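Oligopeptide-binding protein oppA (Lactococcus lactis, PDB 3DRF) captures oligopeptides in a large cavity for uptake by an ABC transporter, closing round them like a Venus fly-trap. Local coordinates at residues Q431-K434 and K435-V438; L484-A487 and A488-Y491; G277-S280 and S281-K284. All coordinates share one frame; numbering follows the deposited sequence. Where two conformers were deposited one is given.

Contact 1 of 3, residues Q431-K434 and K435-V438; sequences QQWK and KIGV
I436 brings its CD1 obliquely to the indole of W433, 4.3 Å from CD1 of the ring, which also forms a T-shaped pair with Y413 and hydrogen-bonds through NE1 to I336 O. The second flat group, the amide of Q432, lies alongside the extended chain of K435, both side chains pointing the same way. K435 NZ donates to Q432 OE1 at 2.8 Å, tilted 22° from the carbonyl plane; the bend of Q432 at chi2 (-49°) carries its amide to that ammonium. A water accepts from both Q432 NE2 and K435 NZ, closing a small polar ring. A leucine in place of Q432 would probably leave the K435 ammonium without its carbonyl partner and let the long chain turn more freely. In the backbone, W433 O takes I436 N at 3.1 Å and V438 N at 3.0 Å from opposite faces of its plane, while K434 O accepts from G437 N at 3.0 Å. Beyond them V438 packs on L409 and L411 of strand 407-414. With G437 at positive phi as the C-prime residue, this is a Schellman motif ending helix 422-435, just before strand 439-442.

Contact 2 of 3, residues L484-A487 and A488-Y491; sequences LFSA and AAPY
S486 and A489 are joined by a single backbone hydrogen bond, A489 N to S486 O at 3.0 Å, nearly straight at 166° but delivered from above the carbonyl plane. It closes a type I beta turn from S486 to A489, directly after helix 482-485, and the directions of 484-487 and 488-491 end up 152° apart.

Van der Waals contact follows from that reversal. The methyl of A489 folds back on the residue that accepts its N-H: CB lies 3.4 Å from S486 O and 3.7 Å from S486 OG. Farther from the turn, the returning chain meets the helix end, with Y491 C 3.3 Å from L484 O; the CB of Y491 points toward residues 484-487, but its ring leads away. Within the helical end, L484 CB sits 3.7 Å above one face of the F485 ring, displaced toward its rim.

The other polar contacts reach outward. S486 OG, placed between the backbone N and the carbonyl carbon (chi1 68°), is hydrogen-bonded to Q482 O, D138 N and T137 OG1, while D138 OD2 accepts from A488 N. N319 ND2 bonds to both A487 O and A489 O, and Y491 OH pairs with N55 OD1. The bound peptide packs a polar side chain on L484 and its backbone on Y491.

The chemistry thus divides the work: one internal bond closes the turn, and groups from nearby Q482 and from distant parts of the sequence, both side chain and backbone, satisfy much of what is polar in this largely buried segment. A reversal held from several sides in this way presents L484 and Y491 to the ligand. Both meet it by packing; at Y491 this falls on the peptide backbone, which would probably make little demand on sequence.

Contact 3 of 3, residues G277-S280 and S281-K284; sequences GMVS and SQYK
M278 and Q282 cross at about a right angle, the methionine methyl meeting the oxygen of the amide: M278 CE is 3.2 Å from Q282 OE1. The thioether is bent at its last torsion (chi3 70°), which turns CE toward the glutamine, whose own chain runs out extended. V279 takes a different approach. Its side chain slants across that of Q282 and sets one methyl over a face of the amide, V279 CG2 lying 3.6 Å from Q282 CD and almost straight above it. CE of M278 lies on the other side of the amide plane, but out beyond OE1 and only moderately off that plane, so V279 covers a face while the methionine methyl meets the oxygen end.

The same valine branch also touches a hydroxyl, V279 CG2 being 3.5 Å from S281 OG. Y283, by contrast, shares little more than its CB, 3.3 Å from S280 O, while its ring leads away.

Beneath the side chains the backbone winds up in steps of three. Q282 N donates to V279 O at 3.2 Å and Y283 N to S280 O at the same length, both from above the carbonyl plane. This 3-10 turn precedes helix 283-287 and follows the loop after strand 274-276.

Outside the turn, Q282 OE1 accepts from Q40 NE2 and its NE2 donates to T260 O, while Q40 OE1 takes the N-H of V279. S281 OG pairs with D419 OD2, and V279 O also accepts from Y545 OH.

Chemically, then, the buried amide of Q282 is fixed in rotation by hydrogen bonds at its oxygen and nitrogen, with methyls of V279 and M278 packed about it. Because one Q40 amide serves both V279 and Q282, the first and last residues of the turn V279 to Q282 are tied to the same outside group.

How the contacts relate
The three turns are separate in space: the centre of contact 1 lies 31 Å from that of contact 2 and 29 Å from that of contact 3, with nearest atoms about 17 and 18 Å apart. Contacts 2 and 3 sit on opposite sides of the chain's centre. What they share is one mixed sheet. Contact 1 packs V438 on strand 407-414, contact 2 brings Y491 to W473 of strand 468-474, and contact 3 lies against Y545 of strand 536-549. Contact 2 touches the bound peptide and, at 13 Å from the chain's centre, is the most central; contact 1, 31 Å out, is the most peripheral.

Contact 1 of 3, residues Q431-K434 and K435-V438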
ATOM      1  N   GLN A 431       5.835  -1.742  27.787  1.00  9.15           N
ATOM      2  CA  GLN A 431       6.527  -1.151  28.922  1.00  9.55           C
ATOM      3  C   GLN A 431       6.316   0.362  28.981  1.00  8.89           C
ATOM      4  O   GLN A 431       6.059   0.867  30.014  1.00  8.94           O
ATOM      5  CB  GLN A 431       8.026  -1.486  28.829  1.00 10.33           C
ATOM      6  CG  GLN A 431       8.892  -0.788  29.853  1.00 13.44           C
ATOM      7  CD  GLN A 431      10.384  -0.831  29.530  1.00 16.20           C
ATOM      8  OE1 GLN A 431      10.829  -1.329  28.509  1.00 16.93           O
ATOM      9  NE2 GLN A 431      11.165  -0.315  30.468  1.00 18.02           N
ATOM     10  N   GLN A 432       6.376   1.077  27.864  1.00  8.41           N
ATOM     11  CA  GLN A 432       6.113   2.517  27.910  1.00  8.35           C
ATOM     12  C   GLN A 432       4.645   2.803  28.318  1.00  8.37           C
ATOM     13  O   GLN A 432       4.385   3.692  29.083  1.00  8.47           O
ATOM     14  CB  GLN A 432       6.427   3.214  26.553  1.00  8.53           C
ATOM     15  CG  GLN A 432       7.827   2.950  25.975  1.00  8.99           C
ATOM     16  CD  GLN A 432       8.958   3.156  26.996  1.00  9.49           C
ATOM     17  OE1 GLN A 432       9.065   4.173  27.601  1.00 10.00           O
ATOM     18  NE2 GLN A 432       9.765   2.156  27.137  1.00 11.43           N
ATOM     19  N   TRP A 433       3.720   2.014  27.807  1.00  7.79           N
ATOM     20  CA  TRP A 433       2.324   2.196  28.137  1.00  8.24           C
ATOM     21  C   TRP A 433       2.029   1.908  29.637  1.00  8.51           C
ATOM     22  O   TRP A 433       1.252   2.571  30.225  1.00  8.43           O
ATOM     23  CB  TRP A 433       1.494   1.335  27.147  1.00  8.01           C
ATOM     24  CG  TRP A 433       1.507   1.974  25.739  1.00  8.27           C
ATOM     25  CD1 TRP A 433       1.571   3.268  25.467  1.00  8.26           C
ATOM     26  CD2 TRP A 433       1.541   1.296  24.484  1.00  6.89           C
ATOM     27  NE1 TRP A 433       1.596   3.492  24.119  1.00  7.15           N
ATOM     28  CE2 TRP A 433       1.576   2.285  23.487  1.00  7.26           C
ATOM     29  CE3 TRP A 433       1.502  -0.038  24.110  1.00  6.94           C
ATOM     30  CZ2 TRP A 433       1.581   1.982  22.118  1.00  7.45           C
ATOM     31  CZ3 TRP A 433       1.525  -0.362  22.719  1.00  6.95           C
ATOM     32  CH2 TRP A 433       1.585   0.652  21.747  1.00  7.00           C
ATOM     33  N   LYS A 434       2.731   0.936  30.188  1.00  8.81           N
ATOM     34  CA  LYS A 434       2.639   0.688  31.637  1.00  9.54           C
ATOM     35  C   LYS A 434       3.081   1.938  32.436  1.00  9.52           C
ATOM     36  O   LYS A 434       2.485   2.238  33.434  1.00  9.88           O
ATOM     37  CB  LYS A 434       3.445  -0.553  31.989  1.00  9.99           C
ATOM     38  CG  LYS A 434       3.402  -0.899  33.505  1.00 11.83           C
ATOM     39  CD  LYS A 434       4.107  -2.226  33.751  1.00 14.25           C
ATOM     40  CE  LYS A 434       3.994  -2.701  35.238  1.00 16.38           C
ATOM     41  NZ  LYS A 434       4.944  -3.834  35.487  1.00 19.96           N
ATOM     42  N   LYS A 435       4.106   2.638  31.970  1.00 10.14           N
ATOM     43  CA  LYS A 435       4.534   3.898  32.620  1.00 10.98           C
ATOM     44  C   LYS A 435       3.424   4.933  32.698  1.00 10.81           C
ATOM     45  O   LYS A 435       3.436   5.750  33.588  1.00 13.11           O
ATOM     46  CB  LYS A 435       5.755   4.544  31.934  1.00 11.12           C
ATOM     47  CG  LYS A 435       7.034   3.681  31.891  1.00 11.76           C
ATOM     48  CD  LYS A 435       8.118   4.383  31.026  1.00 11.87           C
ATOM     49  CE  LYS A 435       9.357   3.553  30.896  1.00 12.07           C
ATOM     50  NZ  LYS A 435      10.331   4.276  30.121  1.00 12.70           N
ATOM     51  N   ILE A 436       2.483   4.912  31.772  1.00 10.04           N
ATOM     52  CA  ILE A 436       1.342   5.872  31.819  1.00  9.60           C
ATOM     53  C   ILE A 436       0.033   5.252  32.308  1.00  9.04           C
ATOM     54  O   ILE A 436      -0.978   5.817  32.180  1.00  9.58           O
ATOM     55  CB  ILE A 436       1.100   6.622  30.468  1.00  9.43           C
ATOM     56  CG1 ILE A 436       0.716   5.617  29.356  1.00  9.43           C
ATOM     57  CG2 ILE A 436       2.392   7.495  30.062  1.00 10.66           C
ATOM     58  CD1 ILE A 436       0.077   6.262  28.112  1.00 10.48           C
ATOM     59  N   GLY A 437       0.118   4.067  32.875  1.00  8.68           N
ATOM     60  CA  GLY A 437      -1.014   3.399  33.499  1.00  8.56           C
ATOM     61  C   GLY A 437      -2.027   2.767  32.547  1.00  8.45           C
ATOM     62  O   GLY A 437      -3.137   2.576  32.872  1.00  8.52           O
ATOM     63  N   VAL A 438      -1.518   2.380  31.393  1.00  8.73           N
ATOM     64  CA  VAL A 438      -2.317   1.665  30.389  1.00  8.60           C
ATOM     65  C   VAL A 438      -1.804   0.227  30.298  1.00  8.68           C
ATOM     66  O   VAL A 438      -0.650  -0.008  30.055  1.00  9.11           O
ATOM     67  CB  VAL A 438      -2.208   2.365  29.019  1.00  8.72           C
ATOM     68  CG1 VAL A 438      -3.065   1.587  27.961  1.00  8.85           C
ATOM     69  CG2 VAL A 438      -2.690   3.825  29.167  1.00  9.56           C
TER
HETATM   70  O   HOH W   1      12.166   2.404  28.740  1.00 17.91           O

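Contact 2 of 3, residues L484-A487 and A488-Y491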
ATOM      1  N   LEU A 484      -6.544   5.491   1.351  1.00  5.59           N
ATOM      2  CA  LEU A 484      -6.284   4.951   2.706  1.00  6.15           C
ATOM      3  C   LEU A 484      -7.406   5.249   3.715  1.00  6.17           C
ATOM      4  O   LEU A 484      -7.656   4.454   4.578  1.00  6.40           O
ATOM      5  CB  LEU A 484      -4.990   5.554   3.245  1.00  6.50           C
ATOM      6  CG  LEU A 484      -3.681   5.277   2.479  1.00  8.09           C
ATOM      7  CD1 LEU A 484      -2.513   5.820   3.287  1.00 10.08           C
ATOM      8  CD2 LEU A 484      -3.436   3.764   2.206  1.00 10.47           C
ATOM      9  N   PHE A 485      -8.022   6.419   3.616  1.00  5.14           N
ATOM     10  CA  PHE A 485      -8.874   6.924   4.716  1.00  5.16           C
ATOM     11  C   PHE A 485     -10.295   7.371   4.331  1.00  5.15           C
ATOM     12  O   PHE A 485     -11.060   7.661   5.178  1.00  6.06           O
ATOM     13  CB  PHE A 485      -8.172   8.072   5.416  1.00  5.43           C
ATOM     14  CG  PHE A 485      -6.883   7.647   6.098  1.00  5.50           C
ATOM     15  CD1 PHE A 485      -6.874   6.690   7.106  1.00  6.19           C
ATOM     16  CD2 PHE A 485      -5.711   8.204   5.686  1.00  6.03           C
ATOM     17  CE1 PHE A 485      -5.692   6.293   7.683  1.00  6.46           C
ATOM     18  CE2 PHE A 485      -4.462   7.817   6.268  1.00  7.19           C
ATOM     19  CZ  PHE A 485      -4.463   6.867   7.254  1.00  6.83           C
ATOM     20  N   SER A 486     -10.632   7.396   3.057  1.00  5.41           N
ATOM     21  CA  SER A 486     -11.993   7.860   2.686  1.00  5.22           C
ATOM     22  C   SER A 486     -13.065   6.943   3.312  1.00  5.60           C
ATOM     23  O   SER A 486     -12.881   5.777   3.526  1.00  5.98           O
ATOM     24  CB  SER A 486     -12.170   8.012   1.151  1.00  5.81           C
ATOM     25  OG  SER A 486     -12.137   6.749   0.464  1.00  5.98           O
ATOM     26  N   ALA A 487     -14.207   7.562   3.558  1.00  5.41           N
ATOM     27  CA  ALA A 487     -15.297   6.928   4.264  1.00  6.08           C
ATOM     28  C   ALA A 487     -15.728   5.588   3.630  1.00  6.30           C
ATOM     29  O   ALA A 487     -16.103   4.719   4.333  1.00  6.77           O
ATOM     30  CB  ALA A 487     -16.483   7.890   4.347  1.00  7.31           C
ATOM     31  N   ALA A 488     -15.671   5.509   2.301  1.00  5.74           N
ATOM     32  CA  ALA A 488     -16.093   4.273   1.606  1.00  6.10           C
ATOM     33  C   ALA A 488     -15.029   3.168   1.507  1.00  5.82           C
ATOM     34  O   ALA A 488     -15.334   2.119   1.057  1.00  6.58           O
ATOM     35  CB  ALA A 488     -16.549   4.622   0.188  1.00  7.18           C
ATOM     36  N   ALA A 489     -13.807   3.429   1.953  1.00  5.72           N
ATOM     37  CA  ALA A 489     -12.701   2.496   1.754  1.00  5.38           C
ATOM     38  C   ALA A 489     -12.517   1.494   2.906  1.00  5.82           C
ATOM     39  O   ALA A 489     -12.231   1.911   3.979  1.00  6.35           O
ATOM     40  CB  ALA A 489     -11.370   3.320   1.645  1.00  6.65           C
ATOM     41  N   PRO A 490     -12.522   0.196   2.630  1.00  5.94           N
ATOM     42  CA  PRO A 490     -12.154  -0.814   3.647  1.00  6.08           C
ATOM     43  C   PRO A 490     -10.682  -0.686   4.108  1.00  5.85           C
ATOM     44  O   PRO A 490     -10.328  -1.149   5.119  1.00  6.13           O
ATOM     45  CB  PRO A 490     -12.310  -2.142   2.883  1.00  7.48           C
ATOM     46  CG  PRO A 490     -13.345  -1.888   1.855  1.00  6.85           C
ATOM     47  CD  PRO A 490     -13.039  -0.434   1.389  1.00  5.88           C
ATOM     48  N   TYR A 491      -9.857   0.040   3.347  1.00  5.33           N
ATOM     49  CA  TYR A 491      -8.466   0.266   3.780  1.00  5.79           C
ATOM     50  C   TYR A 491      -8.328   1.220   5.011  1.00  5.44           C
ATOM     51  O   TYR A 491      -7.312   1.274   5.579  1.00  5.92           O
ATOM     52  CB  TYR A 491      -7.637   0.823   2.629  1.00  5.63           C
ATOM     53  CG  TYR A 491      -7.076  -0.222   1.648  1.00  5.34           C
ATOM     54  CD1 TYR A 491      -7.552  -1.518   1.589  1.00  6.09           C
ATOM     55  CD2 TYR A 491      -6.091   0.143   0.755  1.00  6.11           C
ATOM     56  CE1 TYR A 491      -7.024  -2.429   0.680  1.00  6.84           C
ATOM     57  CE2 TYR A 491      -5.574  -0.768  -0.153  1.00  6.46           C
ATOM     58  CZ  TYR A 491      -6.045  -2.039  -0.192  1.00  5.18           C
ATOM     59  OH  TYR A 491      -5.479  -2.939  -1.122  1.00  6.29           O
TER

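Contact 3 of 3, residues G277-S280 and S281-K284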
ATOM      1  N   GLY A 277      13.189  -5.687  -0.279  1.00  9.33           N
ATOM      2  CA  GLY A 277      12.397  -5.648   0.951  1.00  9.68           C
ATOM      3  C   GLY A 277      13.101  -5.945   2.256  1.00  9.94           C
ATOM      4  O   GLY A 277      12.473  -6.187   3.225  1.00 10.07           O
ATOM      5  N   MET A 278      14.431  -5.905   2.248  1.00  9.58           N
ATOM      6  CA  MET A 278      15.155  -6.233   3.478  1.00  9.59           C
ATOM      7  C   MET A 278      14.974  -5.204   4.579  1.00  9.65           C
ATOM      8  O   MET A 278      14.976  -4.043   4.309  1.00  9.68           O
ATOM      9  CB  MET A 278      16.653  -6.441   3.195  1.00  9.67           C
ATOM     10  CG  MET A 278      16.906  -7.694   2.368  1.00 10.09           C
ATOM     11  SD  MET A 278      18.694  -8.007   2.142  1.00 10.68           S
ATOM     12  CE  MET A 278      19.193  -8.499   3.819  1.00 10.69           C
ATOM     13  N   VAL A 279      14.826  -5.696   5.802  1.00  9.51           N
ATOM     14  CA  VAL A 279      14.575  -4.870   6.983  1.00 10.28           C
ATOM     15  C   VAL A 279      15.802  -3.967   7.305  1.00 10.18           C
ATOM     16  O   VAL A 279      16.942  -4.312   7.075  1.00 10.49           O
ATOM     17  CB  VAL A 279      14.218  -5.731   8.222  1.00 10.34           C
ATOM     18  CG1 VAL A 279      12.778  -6.292   8.076  1.00 11.80           C
ATOM     19  CG2 VAL A 279      15.257  -6.819   8.536  1.00 11.42           C
ATOM     20  N   SER A 280      15.508  -2.826   7.884  0.50 10.29           N
ATOM     21  CA  SER A 280      16.526  -1.846   8.243  0.50 10.41           C
ATOM     22  C   SER A 280      17.582  -2.396   9.209  0.50 10.32           C
ATOM     23  O   SER A 280      18.735  -1.988   9.147  0.50 10.19           O
ATOM     24  CB  SER A 280      15.861  -0.623   8.871  0.50 10.48           C
ATOM     25  OG  SER A 280      15.038   0.056   7.927  0.50 10.73           O
ATOM     26  N   SER A 281      17.197  -3.342  10.056  1.00 10.22           N
ATOM     27  CA  SER A 281      18.125  -3.863  11.082  1.00 10.27           C
ATOM     28  C   SER A 281      19.297  -4.670  10.485  1.00 10.22           C
ATOM     29  O   SER A 281      20.267  -4.864  11.138  1.00 10.54           O
ATOM     30  CB  SER A 281      17.404  -4.711  12.112  1.00 10.86           C
ATOM     31  OG  SER A 281      16.819  -5.853  11.505  1.00 11.50           O
ATOM     32  N   GLN A 282      19.159  -5.145   9.258  1.00  9.56           N
ATOM     33  CA  GLN A 282      20.214  -5.891   8.581  1.00  9.60           C
ATOM     34  C   GLN A 282      21.154  -5.069   7.716  1.00  9.62           C
ATOM     35  O   GLN A 282      22.030  -5.571   7.121  1.00  9.30           O
ATOM     36  CB  GLN A 282      19.536  -7.009   7.728  1.00 10.36           C
ATOM     37  CG  GLN A 282      18.853  -8.096   8.589  1.00 10.05           C
ATOM     38  CD  GLN A 282      18.011  -9.041   7.803  1.00 11.90           C
ATOM     39  OE1 GLN A 282      17.726  -8.833   6.664  1.00 12.21           O
ATOM     40  NE2 GLN A 282      17.606 -10.079   8.451  1.00 12.59           N
ATOM     41  N   TYR A 283      20.922  -3.775   7.649  1.00  9.23           N
ATOM     42  CA  TYR A 283      21.648  -2.886   6.733  1.00  9.91           C
ATOM     43  C   TYR A 283      23.177  -2.926   6.926  1.00 10.15           C
ATOM     44  O   TYR A 283      23.909  -2.974   5.972  1.00 10.07           O
ATOM     45  CB  TYR A 283      21.114  -1.444   6.895  1.00 10.14           C
ATOM     46  CG  TYR A 283      21.640  -0.422   5.888  1.00 11.09           C
ATOM     47  CD1 TYR A 283      21.676  -0.685   4.504  1.00 11.69           C
ATOM     48  CD2 TYR A 283      21.989   0.845   6.297  1.00 12.86           C
ATOM     49  CE1 TYR A 283      22.085   0.258   3.611  1.00 13.98           C
ATOM     50  CE2 TYR A 283      22.407   1.774   5.390  1.00 15.17           C
ATOM     51  CZ  TYR A 283      22.458   1.477   4.064  1.00 14.61           C
ATOM     52  OH  TYR A 283      22.846   2.437   3.121  1.00 16.92           O
ATOM     53  N   LYS A 284      23.622  -2.911   8.188  1.00 10.56           N
ATOM     54  CA  LYS A 284      25.069  -2.912   8.455  1.00 12.25           C
ATOM     55  C   LYS A 284      25.687  -4.258   8.014  1.00 12.03           C
ATOM     56  O   LYS A 284      26.702  -4.292   7.405  1.00 12.35           O
ATOM     57  CB  LYS A 284      25.335  -2.608   9.920  1.00 12.99           C
ATOM     58  CG  LYS A 284      26.797  -2.518  10.194  1.00 16.71           C
ATOM     59  CD  LYS A 284      27.031  -1.956  11.538  1.00 20.55           C
ATOM     60  CE  LYS A 284      27.352  -0.488  11.546  1.00 21.71           C
ATOM     61  NZ  LYS A 284      27.626   0.015  12.952  1.00 21.33           N
TER